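Local coordinates for protein transmembrane oligosaccharyl transferase (Archaeoglobus fulgidus, PDB 3WAJ) that belongs to the STT3/AglB family of membrane-embedded oligosaccharyl transferases in the GT-C clan and carries a bound zinc ion, at residues Lys681-Asp686 and Tyr770-Glu775; Val18-Ile23 and Ala140-Ala145. One frame throughout, in Å; residues are numbered along the deposited sequence.

Overall arrangement
Both contacts are buried, yet they lie on opposite sides of the chain's centre, with their own centres about 48 Å apart and no shared elements. Contact 2 closes first along the sequence: it sets helix 19-30 beside helix 134-144 within the N-terminal STT3 family region, has no hydrogen bond across it and rests on apolar side chains, those of alanines, an isoleucine and a phenylalanine. Contact 1 lies far downstream and rests the end of helix 678-684 and the turn after it on strand 771-776 of a mixed sheet. There the chemistry is of two kinds, a leucine on an aromatic face and, next to it, a buried lysine held by a carboxylate and a backbone carbonyl. Contact 1 also buries the larger area.

Contact 1. Residues Lys681-Asp686 and Tyr770-Glu775; sequences KLHLFD and YVKIFE
L682 lays its CD2 methyl almost squarely over one face of the F774 ring, 3.5 Å from the ring centroid and only 9° off the normal, a CH-pi contact in which the two side chains run past each other in opposite directions. Two carbonyl oxygens approach the outer rim of the same ring: L682 O, 3.1 Å from F774 CZ and raised from the plane, and D686 O at the edge, near the plane. Beside the ring, K772 has CG anti to its carbonyl carbon (chi1 -68°) and the rest of its chain extended, which carries CE over a face of the H683 imidazole, 3.9 Å from the centroid, and NZ to the helix end. K772 NZ donates to H683 O at 2.8 Å, on a lone pair in the carbonyl plane (C=O...N angle 144°), and forms a salt bridge with D686 OD1, whose modelled length of 2.4 Å is doubtfully short. This is a helix end packed on a sheet: strand 771-776, flanked by strands 605-611 and 693-698, points K772 and F774 at helix 678-684. D686 also pairs with R805, and H683 ND1 is hydrogen-bonded to S610 OG, which should help hold the imidazole's rotation. Toward Y770 the contact loosens. Y770 O approaches H683 CE1 at 3.4 Å, but the side chain of the partly exposed Y770 turns away to rest on I612, E613 and M740.

Contact 2. Residues Val18-Ile23 and Ala140-Ala145; sequences VIAALI and AAFLIA
A20 is the bump at the middle of this contact, its CB pressed into a shallow hollow on 140-145. The floor of that hollow is backbone, with F142 CA 3.6 Å from A20 CB and the carbonyl oxygen of A141 close by. A145 forms one wall, its CB lying 3.7 Å from A20 CB; the near rim atom CD1 of F142 forms another, 3.8 Å from A20 CB. A145 in turn sets its CB against A20 O. The alanine methyls allow a close approach, the CA atoms of A20 and F142 being 5.0 Å apart. One turn further on, I23 reaches out with its CD1 to F142 CE1 at 3.5 Å, meeting the ring obliquely. With CG anti to the backbone nitrogen (chi1 179°), the F142 ring extends toward the other helix. The axes of the short segments are nearly parallel, 4° apart and 8.7 Å at closest approach. Helix 474-491 borders the pair, Y486 touching I23 and I482 touching F142, while helices 121-131 and 429-446 receive A140 and I144 of helix 134-144.

Contact 1. Residues Lys681-Asp686 and Tyr770-Glu775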
ATOM      1  N   LYS A 681      26.241  -3.714  -2.056  1.00 35.91           N
ATOM      2  CA  LYS A 681      27.194  -4.462  -1.236  1.00 37.38           C
ATOM      3  C   LYS A 681      26.497  -5.602  -0.509  1.00 41.27           C
ATOM      4  O   LYS A 681      27.051  -6.673  -0.336  1.00 39.68           O
ATOM      5  CB  LYS A 681      27.863  -3.531  -0.221  1.00 35.47           C
ATOM      6  CG  LYS A 681      28.878  -2.588  -0.827  1.00 40.29           C
ATOM      7  CD  LYS A 681      29.383  -1.587   0.190  1.00 45.53           C
ATOM      8  CE  LYS A 681      30.474  -0.685  -0.384  1.00 40.30           C
ATOM      9  NZ  LYS A 681      30.969   0.236   0.657  1.00 45.12           N
ATOM     10  N   LEU A 682      25.265  -5.350  -0.087  1.00 41.83           N
ATOM     11  CA  LEU A 682      24.479  -6.339   0.628  1.00 37.62           C
ATOM     12  C   LEU A 682      23.897  -7.394  -0.320  1.00 39.60           C
ATOM     13  O   LEU A 682      24.178  -8.587  -0.202  1.00 37.14           O
ATOM     14  CB  LEU A 682      23.358  -5.649   1.425  1.00 31.18           C
ATOM     15  CG  LEU A 682      23.835  -4.955   2.707  1.00 37.87           C
ATOM     16  CD1 LEU A 682      22.746  -4.045   3.309  1.00 37.38           C
ATOM     17  CD2 LEU A 682      24.281  -6.003   3.729  1.00 31.58           C
ATOM     18  N   HIS A 683      23.091  -6.959  -1.277  1.00 36.98           N
ATOM     19  CA  HIS A 683      22.381  -7.935  -2.070  1.00 35.17           C
ATOM     20  C   HIS A 683      23.217  -8.483  -3.208  1.00 37.91           C
ATOM     21  O   HIS A 683      23.115  -9.671  -3.521  1.00 43.08           O
ATOM     22  CB  HIS A 683      21.040  -7.410  -2.580  1.00 38.05           C
ATOM     23  CG  HIS A 683      20.027  -8.490  -2.763  1.00 38.24           C
ATOM     24  ND1 HIS A 683      18.948  -8.647  -1.918  1.00 34.95           N
ATOM     25  CD2 HIS A 683      19.945  -9.484  -3.675  1.00 34.81           C
ATOM     26  CE1 HIS A 683      18.240  -9.693  -2.316  1.00 37.01           C
ATOM     27  NE2 HIS A 683      18.825 -10.220  -3.378  1.00 32.99           N
ATOM     28  N   LEU A 684      24.043  -7.641  -3.828  1.00 33.73           N
ATOM     29  CA  LEU A 684      24.787  -8.088  -5.009  1.00 33.63           C
ATOM     30  C   LEU A 684      26.085  -8.775  -4.603  1.00 38.04           C
ATOM     31  O   LEU A 684      26.387  -9.857  -5.086  1.00 37.06           O
ATOM     32  CB  LEU A 684      25.045  -6.942  -5.993  1.00 36.25           C
ATOM     33  CG  LEU A 684      25.502  -7.364  -7.398  1.00 37.69           C
ATOM     34  CD1 LEU A 684      24.681  -6.679  -8.465  1.00 32.05           C
ATOM     35  CD2 LEU A 684      26.993  -7.102  -7.625  1.00 35.05           C
ATOM     36  N   PHE A 685      26.836  -8.165  -3.692  1.00 39.17           N
ATOM     37  CA  PHE A 685      28.092  -8.758  -3.230  1.00 37.49           C
ATOM     38  C   PHE A 685      27.935  -9.648  -1.987  1.00 38.74           C
ATOM     39  O   PHE A 685      28.936 -10.105  -1.424  1.00 39.58           O
ATOM     40  CB  PHE A 685      29.146  -7.660  -2.973  1.00 39.16           C
ATOM     41  CG  PHE A 685      29.490  -6.846  -4.197  1.00 41.67           C
ATOM     42  CD1 PHE A 685      30.353  -7.346  -5.166  1.00 45.27           C
ATOM     43  CD2 PHE A 685      28.953  -5.588  -4.378  1.00 40.55           C
ATOM     44  CE1 PHE A 685      30.672  -6.597  -6.294  1.00 43.46           C
ATOM     45  CE2 PHE A 685      29.266  -4.837  -5.499  1.00 41.41           C
ATOM     46  CZ  PHE A 685      30.127  -5.344  -6.458  1.00 41.47           C
ATOM     47  N   ASP A 686      26.690  -9.886  -1.562  1.00 37.04           N
ATOM     48  CA  ASP A 686      26.410 -10.770  -0.428  1.00 33.80           C
ATOM     49  C   ASP A 686      27.084 -10.294   0.848  1.00 33.05           C
ATOM     50  O   ASP A 686      27.406 -11.077   1.739  1.00 36.57           O
ATOM     51  CB  ASP A 686      26.791 -12.235  -0.770  1.00 26.89           C
ATOM     52  CG  ASP A 686      25.865 -12.845  -1.836  1.00 37.43           C
ATOM     53  OD1 ASP A 686      24.630 -12.645  -1.726  1.00 33.94           O
ATOM     54  OD2 ASP A 686      26.377 -13.466  -2.805  1.00 40.88           O
ATOM     55  N   TYR A 770      16.082 -14.645  -3.361  1.00 30.00           N
ATOM     56  CA  TYR A 770      15.163 -13.512  -3.518  1.00 35.54           C
ATOM     57  C   TYR A 770      15.224 -12.590  -2.295  1.00 36.28           C
ATOM     58  O   TYR A 770      15.300 -11.364  -2.428  1.00 37.88           O
ATOM     59  CB  TYR A 770      13.737 -14.041  -3.686  1.00 31.73           C
ATOM     60  CG  TYR A 770      12.733 -13.053  -4.243  1.00 36.47           C
ATOM     61  CD1 TYR A 770      12.187 -13.234  -5.504  1.00 32.79           C
ATOM     62  CD2 TYR A 770      12.292 -11.958  -3.493  1.00 34.34           C
ATOM     63  CE1 TYR A 770      11.244 -12.352  -6.013  1.00 27.30           C
ATOM     64  CE2 TYR A 770      11.353 -11.068  -4.004  1.00 25.11           C
ATOM     65  CZ  TYR A 770      10.842 -11.274  -5.266  1.00 29.12           C
ATOM     66  OH  TYR A 770       9.923 -10.408  -5.793  1.00 37.71           O
ATOM     67  N   VAL A 771      15.179 -13.190  -1.108  1.00 29.30           N
ATOM     68  CA  VAL A 771      15.232 -12.431   0.138  1.00 31.90           C
ATOM     69  C   VAL A 771      16.483 -12.803   0.915  1.00 31.10           C
ATOM     70  O   VAL A 771      16.797 -13.981   1.050  1.00 38.17           O
ATOM     71  CB  VAL A 771      13.999 -12.703   1.018  1.00 31.02           C
ATOM     72  CG1 VAL A 771      14.039 -11.820   2.268  1.00 27.49           C
ATOM     73  CG2 VAL A 771      12.727 -12.441   0.241  1.00 26.99           C
ATOM     74  N   LYS A 772      17.201 -11.797   1.410  1.00 34.52           N
ATOM     75  CA  LYS A 772      18.391 -12.023   2.232  1.00 37.57           C
ATOM     76  C   LYS A 772      18.295 -11.257   3.547  1.00 35.32           C
ATOM     77  O   LYS A 772      17.827 -10.124   3.574  1.00 32.52           O
ATOM     78  CB  LYS A 772      19.666 -11.634   1.476  1.00 31.54           C
ATOM     79  CG  LYS A 772      19.970 -12.531   0.298  1.00 33.47           C
ATOM     80  CD  LYS A 772      21.113 -11.948  -0.508  1.00 34.59           C
ATOM     81  CE  LYS A 772      21.143 -12.515  -1.912  1.00 27.84           C
ATOM     82  NZ  LYS A 772      22.434 -12.192  -2.553  1.00 29.00           N
ATOM     83  N   ILE A 773      18.735 -11.888   4.630  1.00 29.00           N
ATOM     84  CA  ILE A 773      18.742 -11.250   5.939  1.00 30.25           C
ATOM     85  C   ILE A 773      20.174 -11.102   6.453  1.00 30.22           C
ATOM     86  O   ILE A 773      20.957 -12.050   6.445  1.00 39.42           O
ATOM     87  CB  ILE A 773      17.927 -12.068   6.944  1.00 31.96           C
ATOM     88  CG1 ILE A 773      16.491 -12.208   6.456  1.00 27.21           C
ATOM     89  CG2 ILE A 773      17.942 -11.437   8.328  1.00 37.73           C
ATOM     90  CD1 ILE A 773      15.646 -13.123   7.338  1.00 27.73           C
ATOM     91  N   PHE A 774      20.513  -9.912   6.917  1.00 31.08           N
ATOM     92  CA  PHE A 774      21.824  -9.672   7.494  1.00 28.60           C
ATOM     93  C   PHE A 774      21.693  -9.225   8.953  1.00 36.23           C
ATOM     94  O   PHE A 774      20.676  -8.638   9.346  1.00 37.08           O
ATOM     95  CB  PHE A 774      22.552  -8.596   6.694  1.00 30.49           C
ATOM     96  CG  PHE A 774      22.742  -8.947   5.243  1.00 32.82           C
ATOM     97  CD1 PHE A 774      23.963  -9.447   4.793  1.00 33.38           C
ATOM     98  CD2 PHE A 774      21.704  -8.782   4.326  1.00 28.68           C
ATOM     99  CE1 PHE A 774      24.155  -9.789   3.446  1.00 28.16           C
ATOM    100  CE2 PHE A 774      21.888  -9.115   2.970  1.00 29.36           C
ATOM    101  CZ  PHE A 774      23.121  -9.621   2.536  1.00 23.78           C
ATOM    102  N   GLU A 775      22.725  -9.496   9.748  1.00 37.60           N
ATOM    103  CA  GLU A 775      22.779  -9.020  11.122  1.00 38.18           C
ATOM    104  C   GLU A 775      23.822  -7.924  11.248  1.00 40.63           C
ATOM    105  O   GLU A 775      24.965  -8.082  10.797  1.00 39.07           O
ATOM    106  CB  GLU A 775      23.135 -10.147  12.104  1.00 37.61           C
ATOM    107  CG  GLU A 775      23.090  -9.697  13.561  1.00 34.28           C
ATOM    108  CD  GLU A 775      23.551 -10.768  14.533  1.00 48.64           C
ATOM    109  OE1 GLU A 775      24.223 -11.733  14.091  1.00 50.88           O
ATOM    110  OE2 GLU A 775      23.247 -10.635  15.744  1.00 56.46           O
TER

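Contact 2. Residues Val18-Ile23 and Ala140-Ala145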
ATOM      1  N   VAL A  18     -30.224 -12.335  -6.488  1.00 90.17           N
ATOM      2  CA  VAL A  18     -29.563 -13.547  -6.032  1.00 84.30           C
ATOM      3  C   VAL A  18     -28.584 -14.057  -7.098  1.00 79.51           C
ATOM      4  O   VAL A  18     -27.597 -14.708  -6.767  1.00 83.61           O
ATOM      5  CB  VAL A  18     -30.574 -14.637  -5.613  1.00 83.75           C
ATOM      6  CG1 VAL A  18     -29.907 -15.656  -4.690  1.00 85.36           C
ATOM      7  CG2 VAL A  18     -31.761 -14.012  -4.911  1.00 78.63           C
ATOM      8  N   ILE A  19     -28.844 -13.735  -8.365  1.00 72.67           N
ATOM      9  CA  ILE A  19     -27.970 -14.149  -9.469  1.00 73.02           C
ATOM     10  C   ILE A  19     -26.617 -13.449  -9.415  1.00 70.08           C
ATOM     11  O   ILE A  19     -25.569 -14.093  -9.306  1.00 66.99           O
ATOM     12  CB  ILE A  19     -28.598 -13.854 -10.852  1.00 81.03           C
ATOM     13  CG1 ILE A  19     -29.903 -14.633 -11.024  1.00 88.27           C
ATOM     14  CG2 ILE A  19     -27.607 -14.176 -11.975  1.00 76.24           C
ATOM     15  CD1 ILE A  19     -29.762 -16.113 -10.717  1.00 88.74           C
ATOM     16  N   ALA A  20     -26.654 -12.122  -9.512  1.00 73.77           N
ATOM     17  CA  ALA A  20     -25.459 -11.295  -9.392  1.00 71.04           C
ATOM     18  C   ALA A  20     -24.729 -11.564  -8.074  1.00 64.82           C
ATOM     19  O   ALA A  20     -23.503 -11.596  -8.045  1.00 66.64           O
ATOM     20  CB  ALA A  20     -25.824  -9.827  -9.517  1.00 70.34           C
ATOM     21  N   ALA A  21     -25.484 -11.779  -6.995  1.00 59.24           N
ATOM     22  CA  ALA A  21     -24.889 -12.123  -5.701  1.00 56.51           C
ATOM     23  C   ALA A  21     -24.058 -13.395  -5.793  1.00 66.85           C
ATOM     24  O   ALA A  21     -23.118 -13.578  -5.024  1.00 72.55           O
ATOM     25  CB  ALA A  21     -25.949 -12.259  -4.615  1.00 47.07           C
ATOM     26  N   LEU A  22     -24.410 -14.269  -6.733  1.00 70.80           N
ATOM     27  CA  LEU A  22     -23.666 -15.512  -6.954  1.00 68.94           C
ATOM     28  C   LEU A  22     -22.472 -15.271  -7.879  1.00 64.36           C
ATOM     29  O   LEU A  22     -21.396 -15.827  -7.669  1.00 61.43           O
ATOM     30  CB  LEU A  22     -24.581 -16.598  -7.526  1.00 68.24           C
ATOM     31  CG  LEU A  22     -25.703 -17.107  -6.616  1.00 68.82           C
ATOM     32  CD1 LEU A  22     -26.620 -18.046  -7.375  1.00 72.77           C
ATOM     33  CD2 LEU A  22     -25.154 -17.792  -5.371  1.00 65.85           C
ATOM     34  N   ILE A  23     -22.675 -14.442  -8.899  1.00 60.06           N
ATOM     35  CA  ILE A  23     -21.601 -14.022  -9.791  1.00 65.01           C
ATOM     36  C   ILE A  23     -20.531 -13.280  -8.990  1.00 69.53           C
ATOM     37  O   ILE A  23     -19.333 -13.350  -9.296  1.00 70.57           O
ATOM     38  CB  ILE A  23     -22.156 -13.105 -10.908  1.00 64.98           C
ATOM     39  CG1 ILE A  23     -23.386 -13.761 -11.554  1.00 62.10           C
ATOM     40  CG2 ILE A  23     -21.075 -12.770 -11.946  1.00 58.96           C
ATOM     41  CD1 ILE A  23     -24.112 -12.889 -12.542  1.00 65.39           C
ATOM     42  N   ALA A 140     -28.694  -2.303 -11.716  1.00 73.68           N
ATOM     43  CA  ALA A 140     -27.683  -1.667 -10.884  1.00 75.40           C
ATOM     44  C   ALA A 140     -26.935  -2.680 -10.038  1.00 73.54           C
ATOM     45  O   ALA A 140     -25.706  -2.765 -10.097  1.00 69.55           O
ATOM     46  CB  ALA A 140     -28.330  -0.635  -9.999  1.00 73.67           C
ATOM     47  N   ALA A 141     -27.687  -3.433  -9.243  1.00 72.44           N
ATOM     48  CA  ALA A 141     -27.103  -4.421  -8.351  1.00 73.60           C
ATOM     49  C   ALA A 141     -26.320  -5.472  -9.128  1.00 77.43           C
ATOM     50  O   ALA A 141     -25.386  -6.074  -8.598  1.00 80.62           O
ATOM     51  CB  ALA A 141     -28.177  -5.069  -7.515  1.00 75.90           C
ATOM     52  N   PHE A 142     -26.702  -5.687 -10.384  1.00 80.40           N
ATOM     53  CA  PHE A 142     -26.010  -6.653 -11.234  1.00 79.78           C
ATOM     54  C   PHE A 142     -24.693  -6.081 -11.750  1.00 70.04           C
ATOM     55  O   PHE A 142     -23.704  -6.796 -11.882  1.00 69.35           O
ATOM     56  CB  PHE A 142     -26.901  -7.087 -12.406  1.00 83.92           C
ATOM     57  CG  PHE A 142     -26.244  -8.070 -13.344  1.00 79.44           C
ATOM     58  CD1 PHE A 142     -26.464  -9.433 -13.211  1.00 81.33           C
ATOM     59  CD2 PHE A 142     -25.415  -7.628 -14.367  1.00 77.58           C
ATOM     60  CE1 PHE A 142     -25.859 -10.337 -14.074  1.00 83.10           C
ATOM     61  CE2 PHE A 142     -24.804  -8.521 -15.220  1.00 80.20           C
ATOM     62  CZ  PHE A 142     -25.029  -9.879 -15.079  1.00 83.07           C
ATOM     63  N   LEU A 143     -24.691  -4.793 -12.060  1.00 68.52           N
ATOM     64  CA  LEU A 143     -23.509  -4.151 -12.621  1.00 70.91           C
ATOM     65  C   LEU A 143     -22.393  -3.973 -11.598  1.00 72.04           C
ATOM     66  O   LEU A 143     -21.214  -4.140 -11.925  1.00 76.78           O
ATOM     67  CB  LEU A 143     -23.879  -2.816 -13.267  1.00 72.12           C
ATOM     68  CG  LEU A 143     -24.664  -2.971 -14.569  1.00 69.07           C
ATOM     69  CD1 LEU A 143     -24.931  -1.619 -15.183  1.00 68.72           C
ATOM     70  CD2 LEU A 143     -23.891  -3.854 -15.535  1.00 65.71           C
ATOM     71  N   ILE A 144     -22.756  -3.649 -10.360  1.00 68.61           N
ATOM     72  CA  ILE A 144     -21.754  -3.467  -9.310  1.00 66.90           C
ATOM     73  C   ILE A 144     -21.145  -4.817  -8.937  1.00 66.51           C
ATOM     74  O   ILE A 144     -19.999  -4.892  -8.493  1.00 65.47           O
ATOM     75  CB  ILE A 144     -22.342  -2.750  -8.061  1.00 64.35           C
ATOM     76  CG1 ILE A 144     -21.222  -2.189  -7.167  1.00 62.20           C
ATOM     77  CG2 ILE A 144     -23.306  -3.662  -7.289  1.00 59.17           C
ATOM     78  CD1 ILE A 144     -20.386  -1.098  -7.831  1.00 58.99           C
ATOM     79  N   ALA A 145     -21.910  -5.885  -9.152  1.00 63.24           N
ATOM     80  CA  ALA A 145     -21.439  -7.232  -8.861  1.00 64.45           C
ATOM     81  C   ALA A 145     -20.345  -7.691  -9.831  1.00 59.15           C
ATOM     82  O   ALA A 145     -19.636  -8.655  -9.558  1.00 64.95           O
ATOM     83  CB  ALA A 145     -22.602  -8.220  -8.851  1.00 64.06           C
TER